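Local atomic coordinates of endo-n-acetyl-beta-d-glucosaminidase (Hypocrea jecorina, PDB entry 4AC1), a protein that cleaves N-linked glycans between the two core N-acetylglucosamines as a family 18 endo-beta-N-acetylglucosaminidase, and deglycosylates the fungus's own cellulases. Residues A[186-191]-A[214-219]. Sequence-based numbering, arbitrary orientation.
Sequences YNTQFY and AKVVAG. With ACT (acetate ion), chain D.
The F190 ring reaches across to strand 216-221, with its CE1 3.9 Å from A218 CA and its edge turned to G219 N and V217 O. Its CG sits anti to the carbonyl carbon (chi1 -67°), which swings the ring back toward A218. M197 and helix 201-208 also pack on F190. The two strands pair in parallel. Y186 N donates to K215 O at 2.8 Å, and Y186 O takes V217 N. T188 N then reaches V217 O, and T188 O receives G219 N at 2.7 Å in its carbonyl plane. A weak bond from F190 N to G219 O, 3.4 Å long, extends the ladder. The Y186 ring turns an edge to K215 O, with CD2 3.4 Å away, and its hydroxyl bonds Q176. T188 and V216 meet on the same face as Y186, OG1 to CG1 at 3.8 Å. On the other face N187 and V217 lie side by side, pointing into the barrel among I6 and M253. There N187 OD1 is held by W185. The Y191 ring edge comes up to the G219 carbonyl carbon, 3.7 Å from CE2. CB of Q189 sits above one face of that ring, offset toward its rim. The Y191 hydroxyl donates to the acetate O at 2.6 Å; the acetate probably comes from the crystallisation liquor. Q189 OE1 binds zinc together with E127, while Q189 NE2 bonds the A155 carbonyl. The pairing belongs to a beta-alpha-beta crossover through helix 201-208, within the (beta/alpha)8 barrel of family 18 glycosidases; the C-terminal ends of the barrel strands carry this zinc site.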
ATOM      1  N   TYR A 186      -8.036   2.890  -0.862  1.00  3.57           N
ATOM      2  CA  TYR A 186      -7.573   2.625   0.487  1.00  3.80           C
ATOM      3  C   TYR A 186      -7.097   1.178   0.586  1.00  3.46           C
ATOM      4  O   TYR A 186      -7.877   0.238   0.363  1.00  4.26           O
ATOM      5  CB  TYR A 186      -8.704   2.894   1.489  1.00  4.19           C
ATOM      6  CG  TYR A 186      -9.247   4.310   1.440  1.00  4.30           C
ATOM      7  CD1 TYR A 186      -8.615   5.335   2.144  1.00  5.58           C
ATOM      8  CD2 TYR A 186     -10.395   4.623   0.698  1.00  5.45           C
ATOM      9  CE1 TYR A 186      -9.085   6.630   2.093  1.00  6.59           C
ATOM     10  CE2 TYR A 186     -10.881   5.938   0.650  1.00  5.72           C
ATOM     11  CZ  TYR A 186     -10.225   6.923   1.363  1.00  6.50           C
ATOM     12  OH  TYR A 186     -10.711   8.215   1.303  1.00  8.53           O
ATOM     13  N   ASN A 187      -5.810   1.013   0.882  1.00  3.44           N
ATOM     14  CA  ASN A 187      -5.200  -0.290   1.136  1.00  3.73           C
ATOM     15  C   ASN A 187      -5.588  -0.684   2.545  1.00  4.06           C
ATOM     16  O   ASN A 187      -4.890  -0.374   3.513  1.00  4.51           O
ATOM     17  CB  ASN A 187      -3.683  -0.170   1.011  1.00  4.38           C
ATOM     18  CG  ASN A 187      -3.245   0.054  -0.411  1.00  3.72           C
ATOM     19  OD1 ASN A 187      -3.487  -0.790  -1.280  1.00  5.09           O
ATOM     20  ND2 ASN A 187      -2.617   1.206  -0.663  1.00  5.49           N
ATOM     21  N   THR A 188      -6.734  -1.342   2.661  1.00  3.86           N
ATOM     22  CA  THR A 188      -7.398  -1.423   3.958  1.00  4.60           C
ATOM     23  C   THR A 188      -6.908  -2.645   4.730  1.00  3.80           C
ATOM     24  O   THR A 188      -6.978  -3.775   4.239  1.00  4.45           O
ATOM     25  CB  THR A 188      -8.930  -1.379   3.788  1.00  3.69           C
ATOM     26  OG1 THR A 188      -9.294  -0.203   3.055  1.00  5.05           O
ATOM     27  CG2 THR A 188      -9.639  -1.297   5.119  1.00  5.50           C
ATOM     28  N   GLN A 189      -6.356  -2.403   5.919  1.00  3.78           N
ATOM     29  CA  GLN A 189      -5.679  -3.471   6.652  1.00  4.51           C
ATOM     30  C   GLN A 189      -6.672  -4.298   7.480  1.00  4.71           C
ATOM     31  O   GLN A 189      -7.054  -3.896   8.587  1.00  4.85           O
ATOM     32  CB  GLN A 189      -4.557  -2.898   7.525  1.00  4.51           C
ATOM     33  CG  GLN A 189      -3.659  -1.894   6.798  1.00  6.16           C
ATOM     34  CD  GLN A 189      -2.401  -1.543   7.571  1.00  5.44           C
ATOM     35  OE1 GLN A 189      -1.789  -2.419   8.175  1.00  7.46           O
ATOM     36  NE2 GLN A 189      -2.007  -0.276   7.559  1.00  6.37           N
ATOM     37  N   PHE A 190      -7.097  -5.436   6.923  1.00  5.10           N
ATOM     38  CA  PHE A 190      -7.963  -6.401   7.618  1.00  5.57           C
ATOM     39  C   PHE A 190      -7.106  -7.416   8.383  1.00  5.71           C
ATOM     40  O   PHE A 190      -7.120  -8.629   8.101  1.00  6.26           O
ATOM     41  CB  PHE A 190      -8.897  -7.135   6.637  1.00  5.75           C
ATOM     42  CG  PHE A 190      -9.951  -6.254   5.995  1.00  5.54           C
ATOM     43  CD1 PHE A 190      -9.663  -5.500   4.853  1.00  4.74           C
ATOM     44  CD2 PHE A 190     -11.244  -6.207   6.516  1.00  6.38           C
ATOM     45  CE1 PHE A 190     -10.639  -4.705   4.261  1.00  6.03           C
ATOM     46  CE2 PHE A 190     -12.229  -5.419   5.929  1.00  5.75           C
ATOM     47  CZ  PHE A 190     -11.924  -4.668   4.792  1.00  6.14           C
ATOM     48  N   TYR A 191      -6.359  -6.912   9.352  1.00  5.40           N
ATOM     49  CA  TYR A 191      -5.479  -7.738  10.171  1.00  5.40           C
ATOM     50  C   TYR A 191      -5.040  -6.954  11.400  1.00  5.88           C
ATOM     51  O   TYR A 191      -5.456  -5.803  11.576  1.00  5.80           O
ATOM     52  CB  TYR A 191      -4.289  -8.279   9.362  1.00  6.00           C
ATOM     53  CG  TYR A 191      -3.558  -7.307   8.455  1.00  4.55           C
ATOM     54  CD1 TYR A 191      -2.478  -6.546   8.919  1.00  5.07           C
ATOM     55  CD2 TYR A 191      -3.869  -7.238   7.089  1.00  4.61           C
ATOM     56  CE1 TYR A 191      -1.759  -5.685   8.061  1.00  5.31           C
ATOM     57  CE2 TYR A 191      -3.164  -6.399   6.229  1.00  4.90           C
ATOM     58  CZ  TYR A 191      -2.117  -5.626   6.712  1.00  5.19           C
ATOM     59  OH  TYR A 191      -1.440  -4.815   5.824  1.00  6.42           O
ATOM     60  N   ALA A 214     -15.176   0.180  -4.993  1.00  5.65           N
ATOM     61  CA  ALA A 214     -14.077   0.433  -5.922  1.00  6.13           C
ATOM     62  C   ALA A 214     -12.849   1.025  -5.234  1.00  6.07           C
ATOM     63  O   ALA A 214     -11.731   0.874  -5.733  1.00  6.52           O
ATOM     64  CB  ALA A 214     -14.534   1.341  -7.076  1.00  6.47           C
ATOM     65  N   LYS A 215     -13.045   1.693  -4.100  1.00  5.48           N
ATOM     66  CA  LYS A 215     -11.917   2.300  -3.383  1.00  5.47           C
ATOM     67  C   LYS A 215     -11.469   1.521  -2.152  1.00  5.21           C
ATOM     68  O   LYS A 215     -10.551   1.954  -1.464  1.00  5.29           O
ATOM     69  CB  LYS A 215     -12.245   3.732  -2.983  1.00  6.71           C
ATOM     70  CG  LYS A 215     -12.577   4.625  -4.145  1.00  9.13           C
ATOM     71  CD  LYS A 215     -12.905   5.995  -3.615  1.00 11.59           C
ATOM     72  CE  LYS A 215     -11.617   6.741  -3.470  1.00 12.83           C
ATOM     73  NZ  LYS A 215     -11.803   8.157  -3.070  1.00 13.43           N
ATOM     74  N   VAL A 216     -12.103   0.389  -1.867  1.00  4.76           N
ATOM     75  CA  VAL A 216     -11.716  -0.411  -0.698  1.00  4.87           C
ATOM     76  C   VAL A 216     -11.025  -1.696  -1.165  1.00  4.65           C
ATOM     77  O   VAL A 216     -11.672  -2.636  -1.635  1.00  4.92           O
ATOM     78  CB  VAL A 216     -12.922  -0.720   0.222  1.00  5.07           C
ATOM     79  CG1 VAL A 216     -12.449  -1.465   1.459  1.00  5.21           C
ATOM     80  CG2 VAL A 216     -13.621   0.568   0.622  1.00  6.47           C
ATOM     81  N   VAL A 217      -9.703  -1.688  -1.083  1.00  3.57           N
ATOM     82  CA  VAL A 217      -8.872  -2.858  -1.348  1.00  4.05           C
ATOM     83  C   VAL A 217      -8.746  -3.649  -0.051  1.00  4.06           C
ATOM     84  O   VAL A 217      -8.439  -3.098   1.012  1.00  4.93           O
ATOM     85  CB  VAL A 217      -7.478  -2.425  -1.867  1.00  4.60           C
ATOM     86  CG1 VAL A 217      -6.471  -3.548  -1.781  1.00  3.95           C
ATOM     87  CG2 VAL A 217      -7.594  -1.949  -3.299  1.00  4.45           C
ATOM     88  N   ALA A 218      -9.048  -4.941  -0.152  1.00  4.20           N
ATOM     89  CA  ALA A 218      -8.959  -5.866   0.986  1.00  4.48           C
ATOM     90  C   ALA A 218      -7.530  -6.284   1.273  1.00  4.27           C
ATOM     91  O   ALA A 218      -6.966  -7.141   0.584  1.00  4.86           O
ATOM     92  CB  ALA A 218      -9.829  -7.064   0.746  1.00  5.60           C
ATOM     93  N   GLY A 219      -6.942  -5.671   2.292  1.00  4.10           N
ATOM     94  CA  GLY A 219      -5.590  -5.988   2.692  1.00  4.64           C
ATOM     95  C   GLY A 219      -5.495  -7.264   3.486  1.00  4.39           C
ATOM     96  O   GLY A 219      -6.330  -7.525   4.367  1.00  5.16           O
TER
HETATM   97  C   ACT D1288       0.702  -2.247   6.147  1.00  9.20           C
HETATM   98  O   ACT D1288       0.645  -3.418   6.581  1.00 10.04           O
HETATM   99  OXT ACT D1288       1.152  -1.384   6.934  1.00  9.04           O
HETATM  100  CH3 ACT D1288       0.228  -1.916   4.770  1.00 10.14           C